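Side-chain contacts in xylulokinase (Brucella ovis, PDB 5VM1), which probably catalyses the ATP-dependent phosphorylation of D-xylulose to D-xylulose 5-phosphate, as a member of the FGGY family of carbohydrate kinases: residues Gln277-Pro280 against Glu281-Val284; Asp384-Leu387 against Ala388-Ala392; Thr409-Leu412 against Lys413-Thr417; Asp474-Tyr477 against Gln478-His481. All blocks are in the same frame, centred on the assembly; numbering follows the deposited sequence.

Contact 1: Gln277-Pro280 against Glu281-Val284; sequences QPKP and ESAV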
ATOM      1  N   GLN A 277      -0.171   3.536 -17.083  1.00 49.49           N
ATOM      2  CA  GLN A 277      -0.299   4.988 -17.190  1.00 47.37           C
ATOM      3  C   GLN A 277       0.702   5.669 -16.259  1.00 44.63           C
ATOM      4  O   GLN A 277       0.328   6.277 -15.250  1.00 42.40           O
ATOM      5  CB  GLN A 277      -1.735   5.396 -16.867  1.00 33.69           C
ATOM      6  CG  GLN A 277      -2.745   4.594 -17.633  1.00 34.74           C
ATOM      7  CD  GLN A 277      -4.159   4.962 -17.296  1.00 47.72           C
ATOM      8  OE1 GLN A 277      -5.076   4.151 -17.439  1.00 43.70           O
ATOM      9  NE2 GLN A 277      -4.355   6.192 -16.850  1.00 52.21           N
ATOM     10  N   PRO A 278       1.982   5.632 -16.599  1.00 42.37           N
ATOM     11  CA  PRO A 278       2.983   6.214 -15.711  1.00 36.25           C
ATOM     12  C   PRO A 278       2.998   7.733 -15.760  1.00 43.73           C
ATOM     13  O   PRO A 278       2.674   8.366 -16.767  1.00 47.63           O
ATOM     14  CB  PRO A 278       4.296   5.646 -16.256  1.00 33.82           C
ATOM     15  CG  PRO A 278       4.033   5.500 -17.720  1.00 35.73           C
ATOM     16  CD  PRO A 278       2.595   5.046 -17.806  1.00 44.60           C
ATOM     17  N   LYS A 279       3.438   8.308 -14.666  1.00 43.02           N
ATOM     18  CA  LYS A 279       3.655   9.738 -14.609  1.00 43.33           C
ATOM     19  C   LYS A 279       4.679  10.011 -13.517  1.00 39.73           C
ATOM     20  O   LYS A 279       4.380  10.715 -12.548  1.00 44.95           O
ATOM     21  CB  LYS A 279       2.347  10.481 -14.323  1.00 45.51           C
ATOM     22  CG  LYS A 279       2.321  11.945 -14.780  1.00 42.42           C
ATOM     23  CD  LYS A 279       2.496  12.010 -16.256  1.00 46.12           C
ATOM     24  CE  LYS A 279       1.877  13.235 -16.877  1.00 48.59           C
ATOM     25  NZ  LYS A 279       1.736  12.972 -18.346  1.00 56.00           N
ATOM     26  N   PRO A 280       5.899   9.485 -13.628  1.00 45.00           N
ATOM     27  CA  PRO A 280       6.888   9.736 -12.562  1.00 49.65           C
ATOM     28  C   PRO A 280       7.299  11.189 -12.474  1.00 47.97           C
ATOM     29  O   PRO A 280       7.871  11.589 -11.458  1.00 55.50           O
ATOM     30  CB  PRO A 280       8.075   8.837 -12.950  1.00 44.43           C
ATOM     31  CG  PRO A 280       7.934   8.653 -14.425  1.00 34.44           C
ATOM     32  CD  PRO A 280       6.448   8.664 -14.716  1.00 33.81           C
ATOM     33  N   GLU A 281       7.061  11.979 -13.524  1.00 56.80           N
ATOM     34  CA  GLU A 281       7.398  13.396 -13.502  1.00 56.41           C
ATOM     35  C   GLU A 281       6.596  14.137 -12.443  1.00 48.33           C
ATOM     36  O   GLU A 281       7.062  15.145 -11.909  1.00 55.48           O
ATOM     37  CB  GLU A 281       7.165  14.011 -14.883  1.00 68.63           C
ATOM     38  CG  GLU A 281       7.590  13.094 -16.002  1.00 79.60           C
ATOM     39  CD  GLU A 281       6.433  12.267 -16.533  1.00 83.96           C
ATOM     40  OE1 GLU A 281       5.362  12.863 -16.771  1.00 89.18           O
ATOM     41  OE2 GLU A 281       6.580  11.032 -16.682  1.00 78.81           O
ATOM     42  N   SER A 282       5.373  13.685 -12.164  1.00 44.35           N
ATOM     43  CA  SER A 282       4.553  14.209 -11.081  1.00 40.78           C
ATOM     44  C   SER A 282       4.589  13.317  -9.842  1.00 42.04           C
ATOM     45  O   SER A 282       3.713  13.436  -8.976  1.00 45.94           O
ATOM     46  CB  SER A 282       3.112  14.372 -11.545  1.00 45.98           C
ATOM     47  OG  SER A 282       3.052  14.663 -12.921  1.00 58.36           O
ATOM     48  N   ALA A 283       5.555  12.398  -9.768  1.00 39.50           N
ATOM     49  CA  ALA A 283       5.789  11.562  -8.597  1.00 27.98           C
ATOM     50  C   ALA A 283       4.551  10.748  -8.212  1.00 34.27           C
ATOM     51  O   ALA A 283       4.270  10.551  -7.031  1.00 35.09           O
ATOM     52  CB  ALA A 283       6.289  12.381  -7.412  1.00 31.67           C
ATOM     53  N   VAL A 284       3.793  10.266  -9.205  1.00 31.70           N
ATOM     54  CA  VAL A 284       2.772   9.261  -8.922  1.00 39.16           C
ATOM     55  C   VAL A 284       3.383   7.889  -9.200  1.00 31.74           C
ATOM     56  O   VAL A 284       4.297   7.748 -10.017  1.00 27.49           O
ATOM     57  CB  VAL A 284       1.457   9.440  -9.726  1.00 38.54           C
ATOM     58  CG1 VAL A 284       1.193  10.893 -10.093  1.00 27.48           C
ATOM     59  CG2 VAL A 284       1.435   8.540 -10.928  1.00 44.05           C
TER
HETATM   60  O   HOH W   1       3.979   6.602 -12.765  1.00 27.11           O

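Contact 2: Asp384-Leu387 against Ala388-Ala392; sequences DNLL and ALQSA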
ATOM      1  N   ASP A 384      -4.346  17.854  -4.622  1.00 35.76           N
ATOM      2  CA  ASP A 384      -3.133  17.859  -5.431  1.00 26.02           C
ATOM      3  C   ASP A 384      -2.851  16.476  -6.017  1.00 32.59           C
ATOM      4  O   ASP A 384      -2.403  16.352  -7.168  1.00 47.45           O
ATOM      5  CB  ASP A 384      -1.935  18.372  -4.622  1.00 22.88           C
ATOM      6  CG  ASP A 384      -1.765  19.868  -4.730  1.00 33.42           C
ATOM      7  OD1 ASP A 384      -2.354  20.463  -5.671  1.00 31.64           O
ATOM      8  OD2 ASP A 384      -0.991  20.451  -3.930  1.00 41.87           O
ATOM      9  N   ASN A 385      -3.107  15.422  -5.246  1.00 35.59           N
ATOM     10  CA  ASN A 385      -2.886  14.079  -5.764  1.00 40.29           C
ATOM     11  C   ASN A 385      -3.862  13.742  -6.890  1.00 41.97           C
ATOM     12  O   ASN A 385      -3.459  13.193  -7.924  1.00 45.71           O
ATOM     13  CB  ASN A 385      -2.962  13.069  -4.627  1.00 29.14           C
ATOM     14  CG  ASN A 385      -1.637  12.924  -3.933  1.00 39.97           C
ATOM     15  OD1 ASN A 385      -0.985  11.872  -3.975  1.00 36.68           O
ATOM     16  ND2 ASN A 385      -1.188  14.026  -3.344  1.00 34.60           N
ATOM     17  N   LEU A 386      -5.148  14.073  -6.711  1.00 38.22           N
ATOM     18  CA  LEU A 386      -6.139  13.803  -7.748  1.00 35.35           C
ATOM     19  C   LEU A 386      -5.786  14.524  -9.043  1.00 40.51           C
ATOM     20  O   LEU A 386      -5.977  13.979 -10.138  1.00 40.62           O
ATOM     21  CB  LEU A 386      -7.540  14.182  -7.259  1.00 28.62           C
ATOM     22  CG  LEU A 386      -8.726  14.041  -8.230  1.00 38.20           C
ATOM     23  CD1 LEU A 386     -10.005  13.658  -7.494  1.00 43.75           C
ATOM     24  CD2 LEU A 386      -8.975  15.293  -9.026  1.00 31.09           C
ATOM     25  N   LEU A 387      -5.270  15.751  -8.936  1.00 48.42           N
ATOM     26  CA  LEU A 387      -4.858  16.494 -10.127  1.00 43.75           C
ATOM     27  C   LEU A 387      -3.705  15.791 -10.850  1.00 49.16           C
ATOM     28  O   LEU A 387      -3.655  15.785 -12.089  1.00 55.95           O
ATOM     29  CB  LEU A 387      -4.493  17.937  -9.759  1.00 33.23           C
ATOM     30  CG  LEU A 387      -5.592  18.965  -9.400  1.00 38.23           C
ATOM     31  CD1 LEU A 387      -5.025  20.369  -9.223  1.00 44.49           C
ATOM     32  CD2 LEU A 387      -6.771  18.997 -10.352  1.00 32.29           C
ATOM     33  N   ALA A 388      -2.759  15.214 -10.093  1.00 44.62           N
ATOM     34  CA  ALA A 388      -1.649  14.471 -10.699  1.00 36.94           C
ATOM     35  C   ALA A 388      -2.141  13.236 -11.445  1.00 39.88           C
ATOM     36  O   ALA A 388      -1.684  12.950 -12.559  1.00 38.34           O
ATOM     37  CB  ALA A 388      -0.637  14.067  -9.638  1.00 26.02           C
ATOM     38  N   LEU A 389      -3.037  12.460 -10.816  1.00 32.32           N
ATOM     39  CA  LEU A 389      -3.633  11.299 -11.474  1.00 32.82           C
ATOM     40  C   LEU A 389      -4.372  11.688 -12.744  1.00 45.60           C
ATOM     41  O   LEU A 389      -4.313  10.975 -13.756  1.00 46.84           O
ATOM     42  CB  LEU A 389      -4.570  10.568 -10.516  1.00 34.75           C
ATOM     43  CG  LEU A 389      -3.907   9.907  -9.316  1.00 34.22           C
ATOM     44  CD1 LEU A 389      -4.854   8.853  -8.768  1.00 35.80           C
ATOM     45  CD2 LEU A 389      -2.635   9.271  -9.771  1.00 30.34           C
ATOM     46  N   GLN A 390      -5.111  12.796 -12.704  1.00 50.29           N
ATOM     47  CA  GLN A 390      -5.788  13.244 -13.907  1.00 46.02           C
ATOM     48  C   GLN A 390      -4.802  13.616 -15.005  1.00 44.56           C
ATOM     49  O   GLN A 390      -5.066  13.353 -16.179  1.00 43.94           O
ATOM     50  CB  GLN A 390      -6.717  14.395 -13.555  1.00 62.40           C
ATOM     51  CG  GLN A 390      -7.949  13.896 -12.826  1.00 91.43           C
ATOM     52  CD  GLN A 390      -9.048  14.933 -12.750  1.00114.16           C
ATOM     53  OE1 GLN A 390      -9.076  15.877 -13.545  1.00120.66           O
ATOM     54  NE2 GLN A 390     -10.041  14.679 -11.894  1.00118.40           N
ATOM     55  N   SER A 391      -3.632  14.150 -14.654  1.00 45.35           N
ATOM     56  CA  SER A 391      -2.675  14.421 -15.715  1.00 40.73           C
ATOM     57  C   SER A 391      -2.073  13.141 -16.271  1.00 40.75           C
ATOM     58  O   SER A 391      -1.318  13.195 -17.242  1.00 46.61           O
ATOM     59  CB  SER A 391      -1.553  15.332 -15.220  1.00 34.81           C
ATOM     60  OG  SER A 391      -0.674  14.603 -14.378  1.00 37.93           O
ATOM     61  N   ALA A 392      -2.354  11.999 -15.657  1.00 42.11           N
ATOM     62  CA  ALA A 392      -1.828  10.733 -16.133  1.00 45.30           C
ATOM     63  C   ALA A 392      -2.930   9.843 -16.704  1.00 49.43           C
ATOM     64  O   ALA A 392      -2.787   8.615 -16.714  1.00 51.05           O
ATOM     65  CB  ALA A 392      -1.041  10.034 -15.022  1.00 36.34           C
TER

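Contact 3: Thr409-Leu412 against Lys413-Thr417; sequences TYWL and KAIAT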
ATOM      1  N   THR A 409     -15.901  12.442  10.596  1.00 48.95           N
ATOM      2  CA  THR A 409     -16.917  12.989   9.706  1.00 51.92           C
ATOM      3  C   THR A 409     -16.468  14.328   9.125  1.00 50.05           C
ATOM      4  O   THR A 409     -16.729  14.631   7.954  1.00 51.12           O
ATOM      5  CB  THR A 409     -18.243  13.146  10.456  1.00 56.94           C
ATOM      6  OG1 THR A 409     -18.618  11.894  11.037  1.00 55.73           O
ATOM      7  CG2 THR A 409     -19.329  13.594   9.521  1.00 57.93           C
ATOM      8  N   TYR A 410     -15.799  15.152   9.929  1.00 50.58           N
ATOM      9  CA  TYR A 410     -15.322  16.427   9.405  1.00 49.65           C
ATOM     10  C   TYR A 410     -14.353  16.197   8.260  1.00 50.34           C
ATOM     11  O   TYR A 410     -14.463  16.837   7.208  1.00 46.15           O
ATOM     12  CB  TYR A 410     -14.660  17.265  10.503  1.00 52.87           C
ATOM     13  CG  TYR A 410     -14.576  18.729  10.142  1.00 51.81           C
ATOM     14  CD1 TYR A 410     -13.633  19.188   9.233  1.00 35.51           C
ATOM     15  CD2 TYR A 410     -15.474  19.651  10.693  1.00 51.02           C
ATOM     16  CE1 TYR A 410     -13.571  20.519   8.887  1.00 35.66           C
ATOM     17  CE2 TYR A 410     -15.420  20.990  10.356  1.00 48.97           C
ATOM     18  CZ  TYR A 410     -14.465  21.419   9.445  1.00 48.29           C
ATOM     19  OH  TYR A 410     -14.405  22.749   9.086  1.00 49.35           O
ATOM     20  N   TRP A 411     -13.403  15.274   8.446  1.00 55.29           N
ATOM     21  CA  TRP A 411     -12.376  15.052   7.427  1.00 46.39           C
ATOM     22  C   TRP A 411     -12.988  14.600   6.119  1.00 37.44           C
ATOM     23  O   TRP A 411     -12.517  14.993   5.048  1.00 42.01           O
ATOM     24  CB  TRP A 411     -11.347  14.020   7.885  1.00 43.68           C
ATOM     25  CG  TRP A 411      -9.953  14.391   7.494  1.00 38.61           C
ATOM     26  CD1 TRP A 411      -9.573  15.332   6.573  1.00 35.81           C
ATOM     27  CD2 TRP A 411      -8.745  13.896   8.084  1.00 41.01           C
ATOM     28  NE1 TRP A 411      -8.197  15.429   6.536  1.00 28.61           N
ATOM     29  CE2 TRP A 411      -7.668  14.560   7.458  1.00 39.06           C
ATOM     30  CE3 TRP A 411      -8.468  12.943   9.073  1.00 31.34           C
ATOM     31  CZ2 TRP A 411      -6.343  14.301   7.793  1.00 31.84           C
ATOM     32  CZ3 TRP A 411      -7.151  12.688   9.393  1.00 28.88           C
ATOM     33  CH2 TRP A 411      -6.109  13.359   8.760  1.00 27.84           C
ATOM     34  N   LEU A 412     -14.019  13.748   6.188  1.00 32.19           N
ATOM     35  CA  LEU A 412     -14.655  13.234   4.976  1.00 33.69           C
ATOM     36  C   LEU A 412     -15.412  14.325   4.239  1.00 40.54           C
ATOM     37  O   LEU A 412     -15.355  14.394   3.004  1.00 44.46           O
ATOM     38  CB  LEU A 412     -15.593  12.075   5.313  1.00 33.54           C
ATOM     39  CG  LEU A 412     -14.904  10.856   5.904  1.00 32.81           C
ATOM     40  CD1 LEU A 412     -15.935   9.799   6.199  1.00 37.83           C
ATOM     41  CD2 LEU A 412     -13.857  10.341   4.930  1.00 30.97           C
ATOM     42  N   LYS A 413     -16.138  15.174   4.977  1.00 43.10           N
ATOM     43  CA  LYS A 413     -16.834  16.290   4.341  1.00 45.28           C
ATOM     44  C   LYS A 413     -15.837  17.277   3.746  1.00 43.57           C
ATOM     45  O   LYS A 413     -16.066  17.828   2.667  1.00 51.34           O
ATOM     46  CB  LYS A 413     -17.735  16.994   5.353  1.00 44.42           C
ATOM     47  CG  LYS A 413     -18.848  16.128   5.889  1.00 48.69           C
ATOM     48  CD  LYS A 413     -19.965  16.951   6.472  1.00 51.24           C
ATOM     49  CE  LYS A 413     -20.918  16.093   7.263  1.00 44.62           C
ATOM     50  NZ  LYS A 413     -21.874  16.915   8.022  1.00 47.40           N
ATOM     51  N   ALA A 414     -14.706  17.478   4.419  1.00 34.69           N
ATOM     52  CA  ALA A 414     -13.678  18.355   3.875  1.00 36.91           C
ATOM     53  C   ALA A 414     -13.090  17.793   2.583  1.00 41.49           C
ATOM     54  O   ALA A 414     -12.912  18.535   1.610  1.00 50.25           O
ATOM     55  CB  ALA A 414     -12.582  18.583   4.913  1.00 34.04           C
ATOM     56  N   ILE A 415     -12.788  16.491   2.545  1.00 35.49           N
ATOM     57  CA  ILE A 415     -12.192  15.898   1.343  1.00 41.98           C
ATOM     58  C   ILE A 415     -13.188  15.899   0.177  1.00 41.75           C
ATOM     59  O   ILE A 415     -12.824  16.199  -0.967  1.00 35.69           O
ATOM     60  CB  ILE A 415     -11.666  14.483   1.660  1.00 37.84           C
ATOM     61  CG1 ILE A 415     -10.598  14.568   2.755  1.00 40.57           C
ATOM     62  CG2 ILE A 415     -11.088  13.835   0.428  1.00 27.62           C
ATOM     63  CD1 ILE A 415     -10.213  13.235   3.393  1.00 32.72           C
ATOM     64  N   ALA A 416     -14.461  15.593   0.450  1.00 31.94           N
ATOM     65  CA  ALA A 416     -15.474  15.624  -0.604  1.00 40.93           C
ATOM     66  C   ALA A 416     -15.659  17.033  -1.149  1.00 47.26           C
ATOM     67  O   ALA A 416     -15.798  17.231  -2.363  1.00 46.07           O
ATOM     68  CB  ALA A 416     -16.809  15.081  -0.088  1.00 36.94           C
ATOM     69  N   THR A 417     -15.701  18.027  -0.272  1.00 39.31           N
ATOM     70  CA  THR A 417     -15.894  19.368  -0.785  1.00 44.79           C
ATOM     71  C   THR A 417     -14.647  19.886  -1.500  1.00 49.72           C
ATOM     72  O   THR A 417     -14.758  20.650  -2.474  1.00 35.66           O
ATOM     73  CB  THR A 417     -16.350  20.273   0.356  1.00 42.34           C
ATOM     74  OG1 THR A 417     -17.580  19.740   0.880  1.00 41.04           O
ATOM     75  CG2 THR A 417     -16.535  21.737  -0.112  1.00 37.97           C
TER

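Contact 4: Asp474-Tyr477 against Gln478-His481; sequences DEAY and QRYH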
ATOM      1  N   ASP A 474     -12.343  26.196  -2.983  1.00 36.53           N
ATOM      2  CA  ASP A 474     -11.465  26.542  -4.110  1.00 38.12           C
ATOM      3  C   ASP A 474     -10.548  27.698  -3.753  1.00 46.41           C
ATOM      4  O   ASP A 474      -9.335  27.672  -4.020  1.00 35.28           O
ATOM      5  CB  ASP A 474     -12.278  26.951  -5.343  1.00 42.86           C
ATOM      6  CG  ASP A 474     -12.817  25.775  -6.138  1.00 54.55           C
ATOM      7  OD1 ASP A 474     -12.390  24.610  -5.924  1.00 52.67           O
ATOM      8  OD2 ASP A 474     -13.693  26.050  -7.000  1.00 58.60           O
ATOM      9  N   GLU A 475     -11.123  28.725  -3.142  1.00 55.60           N
ATOM     10  CA  GLU A 475     -10.347  29.892  -2.767  1.00 55.52           C
ATOM     11  C   GLU A 475      -9.254  29.485  -1.789  1.00 47.38           C
ATOM     12  O   GLU A 475      -8.087  29.860  -1.959  1.00 46.02           O
ATOM     13  CB  GLU A 475     -11.316  30.927  -2.198  1.00 68.54           C
ATOM     14  CG  GLU A 475     -10.784  32.243  -1.728  1.00 82.52           C
ATOM     15  CD  GLU A 475     -11.867  32.996  -0.989  1.00 93.10           C
ATOM     16  OE1 GLU A 475     -11.593  33.523   0.114  1.00 97.47           O
ATOM     17  OE2 GLU A 475     -13.010  33.023  -1.504  1.00 94.77           O
ATOM     18  N   ALA A 476      -9.604  28.661  -0.795  1.00 35.44           N
ATOM     19  CA  ALA A 476      -8.612  28.181   0.158  1.00 32.76           C
ATOM     20  C   ALA A 476      -7.636  27.203  -0.496  1.00 42.65           C
ATOM     21  O   ALA A 476      -6.441  27.191  -0.161  1.00 44.50           O
ATOM     22  CB  ALA A 476      -9.303  27.541   1.360  1.00 32.59           C
ATOM     23  N   TYR A 477      -8.119  26.368  -1.421  1.00 42.66           N
ATOM     24  CA  TYR A 477      -7.201  25.487  -2.132  1.00 43.15           C
ATOM     25  C   TYR A 477      -6.142  26.294  -2.876  1.00 47.25           C
ATOM     26  O   TYR A 477      -4.956  25.940  -2.856  1.00 49.92           O
ATOM     27  CB  TYR A 477      -7.929  24.551  -3.118  1.00 36.85           C
ATOM     28  CG  TYR A 477      -6.892  23.895  -4.007  1.00 30.58           C
ATOM     29  CD1 TYR A 477      -6.021  22.927  -3.485  1.00 29.11           C
ATOM     30  CD2 TYR A 477      -6.716  24.298  -5.338  1.00 31.87           C
ATOM     31  CE1 TYR A 477      -5.018  22.370  -4.260  1.00 28.89           C
ATOM     32  CE2 TYR A 477      -5.728  23.745  -6.126  1.00 31.72           C
ATOM     33  CZ  TYR A 477      -4.887  22.783  -5.589  1.00 33.34           C
ATOM     34  OH  TYR A 477      -3.912  22.246  -6.381  1.00 32.44           O
ATOM     35  N   GLN A 478      -6.548  27.387  -3.536  1.00 45.62           N
ATOM     36  CA  GLN A 478      -5.577  28.172  -4.296  1.00 41.67           C
ATOM     37  C   GLN A 478      -4.529  28.804  -3.377  1.00 39.33           C
ATOM     38  O   GLN A 478      -3.342  28.850  -3.727  1.00 34.42           O
ATOM     39  CB  GLN A 478      -6.297  29.224  -5.143  1.00 36.75           C
ATOM     40  CG  GLN A 478      -7.144  28.607  -6.271  1.00 41.62           C
ATOM     41  CD  GLN A 478      -6.308  27.893  -7.332  1.00 57.29           C
ATOM     42  OE1 GLN A 478      -5.090  28.086  -7.422  1.00 64.98           O
ATOM     43  NE2 GLN A 478      -6.951  27.006  -8.093  1.00 56.54           N
ATOM     44  N   ARG A 479      -4.941  29.255  -2.184  1.00 33.38           N
ATOM     45  CA  ARG A 479      -3.987  29.728  -1.183  1.00 36.31           C
ATOM     46  C   ARG A 479      -2.974  28.640  -0.841  1.00 43.20           C
ATOM     47  O   ARG A 479      -1.760  28.859  -0.904  1.00 48.75           O
ATOM     48  CB  ARG A 479      -4.747  30.152   0.077  1.00 43.22           C
ATOM     49  CG  ARG A 479      -4.585  31.605   0.536  1.00 52.45           C
ATOM     50  CD  ARG A 479      -5.946  32.171   0.967  1.00 50.77           C
ATOM     51  NE  ARG A 479      -6.552  31.354   2.020  1.00 47.96           N
ATOM     52  CZ  ARG A 479      -7.863  31.242   2.233  1.00 51.12           C
ATOM     53  NH1 ARG A 479      -8.729  31.898   1.447  1.00 40.82           N
ATOM     54  NH2 ARG A 479      -8.311  30.459   3.228  1.00 49.46           N
ATOM     55  N   TYR A 480      -3.461  27.432  -0.566  1.00 44.72           N
ATOM     56  CA  TYR A 480      -2.582  26.314  -0.242  1.00 42.85           C
ATOM     57  C   TYR A 480      -1.618  26.029  -1.387  1.00 40.50           C
ATOM     58  O   TYR A 480      -0.436  25.735  -1.167  1.00 30.91           O
ATOM     59  CB  TYR A 480      -3.453  25.095   0.080  1.00 40.13           C
ATOM     60  CG  TYR A 480      -2.761  23.753   0.201  1.00 33.28           C
ATOM     61  CD1 TYR A 480      -2.422  23.009  -0.935  1.00 27.11           C
ATOM     62  CD2 TYR A 480      -2.510  23.202   1.446  1.00 28.69           C
ATOM     63  CE1 TYR A 480      -1.813  21.780  -0.830  1.00 31.24           C
ATOM     64  CE2 TYR A 480      -1.895  21.973   1.565  1.00 38.05           C
ATOM     65  CZ  TYR A 480      -1.554  21.259   0.422  1.00 39.60           C
ATOM     66  OH  TYR A 480      -0.961  20.020   0.543  1.00 41.34           O
ATOM     67  N   HIS A 481      -2.117  26.099  -2.617  1.00 35.18           N
ATOM     68  CA  HIS A 481      -1.302  25.790  -3.784  1.00 36.56           C
ATOM     69  C   HIS A 481      -0.222  26.847  -4.020  1.00 33.18           C
ATOM     70  O   HIS A 481       0.898  26.511  -4.423  1.00 33.37           O
ATOM     71  CB  HIS A 481      -2.209  25.637  -5.000  1.00 45.16           C
ATOM     72  CG  HIS A 481      -1.513  25.085  -6.202  1.00 49.10           C
ATOM     73  ND1 HIS A 481      -1.588  25.673  -7.445  1.00 47.48           N
ATOM     74  CD2 HIS A 481      -0.742  23.981  -6.351  1.00 47.33           C
ATOM     75  CE1 HIS A 481      -0.884  24.963  -8.306  1.00 51.64           C
ATOM     76  NE2 HIS A 481      -0.357  23.934  -7.667  1.00 52.22           N
TER

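Contact 1: Gln277-Pro280 against Glu281-Val284
K279 CG lies 3.4 Å from S282 OG across a short 3-10 turn at P280 and E281, part of the loop that leads from strand 267-273 to strand 285-288. The tight part is the backbone of the turn. The carbonyl O of K279 accepts from S282 N at 3.2 Å, and one residue on P280 O accepts from A283 N at 3.0 Å. A weak bond from V284 N to K279 O adds to the closure. P280 suits the start of such a turn because its ring already fixes phi near -66°, while A283 takes a left-handed backbone, which turns the chain toward strand 285-288. On the inner side V284 CG2 meets K279 CB at 4.0 Å, and V284 also packs on A388 and L389 of helix 367-390.

Toward solvent the grip is looser. The exposed E281 bends back along P280, and its OE1 lies across the lysine chain, but the salt bridge from K279 NZ to E281 OE1 is long at 4.0 Å. The same NZ has a weak hydrogen bond to S391 O. A water closes the base of the loop, accepting from K279 N at 2.6 Å and donating to V284 O at 3.0 Å.

Contact 2: Asp384-Leu387 against Ala388-Ala392
L386 and Q390 sit one turn apart near the end of helix 367-390, and theirs is the main side-chain meeting here. With CG of L386 anti to its own N (chi1 177°), the leucine slants across the glutamine, and its CD2 lies 3.7 Å from Q390 CD. This is a van der Waals contact in which the methyl CD2 packs against the amide end of Q390; since Q390 is exposed and poorly ordered, its detail should be read loosely.

The backbone contributes four i to i+4 hydrogen bonds, among them L389 N to N385 O and Q390 N to L386 O, both at 3.0 Å. The series reaches S391 N, which donates to L387 O. A392 O in turn receives hydrogen bonds from Q277 NE2 and Q297 NE2.

One side-chain hydrogen bond joins in. S391 OG donates to A388 O at 2.7 Å, its small hydroxyl turned back on the backbone three residues earlier.

Around the helix the faces differ. On one side L387 packs against Y477 of helix 470-488. On another, the buried L389 and N385 press on L269 of strand 267-273 and also reach strand 295-301.

Contact 3: Thr409-Leu412 against Lys413-Thr417
W411 and I415 meet one turn apart on helix 409-419, the helix of a beta-alpha-beta unit between the parallel strands 399-402 and 423-426. CD1 of the isoleucine comes within 3.9 Å of the indole CD1, the two side chains slanting past each other. I415 holds CG1 anti to its carbonyl carbon (chi1 -60°), which sends that branch back along the helix to the tryptophan. One residue earlier, A414 CB approaches Y410 CD1 at a looser 4.5 Å; the small methyl of A414 lies obliquely beside the ring. On the partly exposed side T409 and K413 run alongside each other, pointing the same way, with T409 CG2 3.7 Å from K413 CE.

Beneath these pairs lies the regular helical ladder, for example K413 N to T409 O at 3.1 Å and I415 N to W411 O at 2.9 Å. K413 O takes two donors, T417 N and T417 OG1, both at 3.0 Å and from opposite faces of its plane.

Farther out, W411 and I415 pack on V378 and I382 of helix 367-390, A414 and T417 touch Y473 of helix 470-488, and L412 and A416 turn to strand 423-426. Three polar ends find partners in the loop beyond helix 319-326: T409 OG1 bonds to E328 OE1, K413 NZ to E328 O and Y410 OH to K331 N.

The chemistry is therefore divided. Apolar surfaces seat the helix between sheet and the helices 367-390 and 470-488, while this mostly buried helix satisfies its polar ends with defined partners: T417 OG1 donates to K413 O and accepts from E466 N.

Contact 4: Asp474-Tyr477 against Gln478-His481
Y477 lays its phenol alongside the imidazole of H481, one turn further along the C-terminal helix 470-488, in an i to i+4 aromatic pair. The planes differ by only 15°, yet the rings are slid apart, with centroids 5.6 Å distant, so they barely overlap. What covers the imidazole is the tyrosine hydroxyl: Y477 OH stands 3.5 Å above one face of the H481 ring, toward its rim, and in return H481 CB lies over a face of the phenol. Both side chains leave the helix with CG anti to the backbone N (chi1 168° in Y477), which makes them point the same way. The hydroxyl has a firmer partner in D384 of helix 367-390, to which it is hydrogen-bonded, and R383 of that helix makes a cation-pi contact with the phenol and a salt bridge with D474.

Underneath, four helical bonds run in step, H481 N meeting Y477 O at 2.9 Å. Y480, buried, meets the ring of F380, and Y480 CD1 lies 4.3 Å from Y477 CE1.

The surface side carries charge. E475, extended, and R479, bent at chi2 and chi3, have long flexible chains that suit an i to i+4 pair at the surface. Small A476 leaves room for the guanidinium to lie flat, A476 CA being over its centre. The carboxylate is turned 68° from the guanidinium, and E475 OE1 forms a salt bridge with R479 NH1 at the guanidinium edge, 3.6 Å away.

All four contacts are local, and they gather round helix 367-390: contact 2 lies on it, and the other three pack against it from different directions. Contact 3 is largely buried against both sheet and helices; contact 2 is buried on one side and exposed at L387, Q390 and S391; contacts 1 and 4 are partly buried, contact 4 being the farthest from the chain's centre. Contacts 1 and 2 touch, their centres about 9 Å apart, as do contacts 2 and 4, whereas contact 3 touches none of the others. Chemistry follows place: turn bonds and a water in the loop of contact 1, leucine against glutamine in contact 2, aromatic-aliphatic packing in contact 3, and an aromatic pair plus a salt bridge in contact 4.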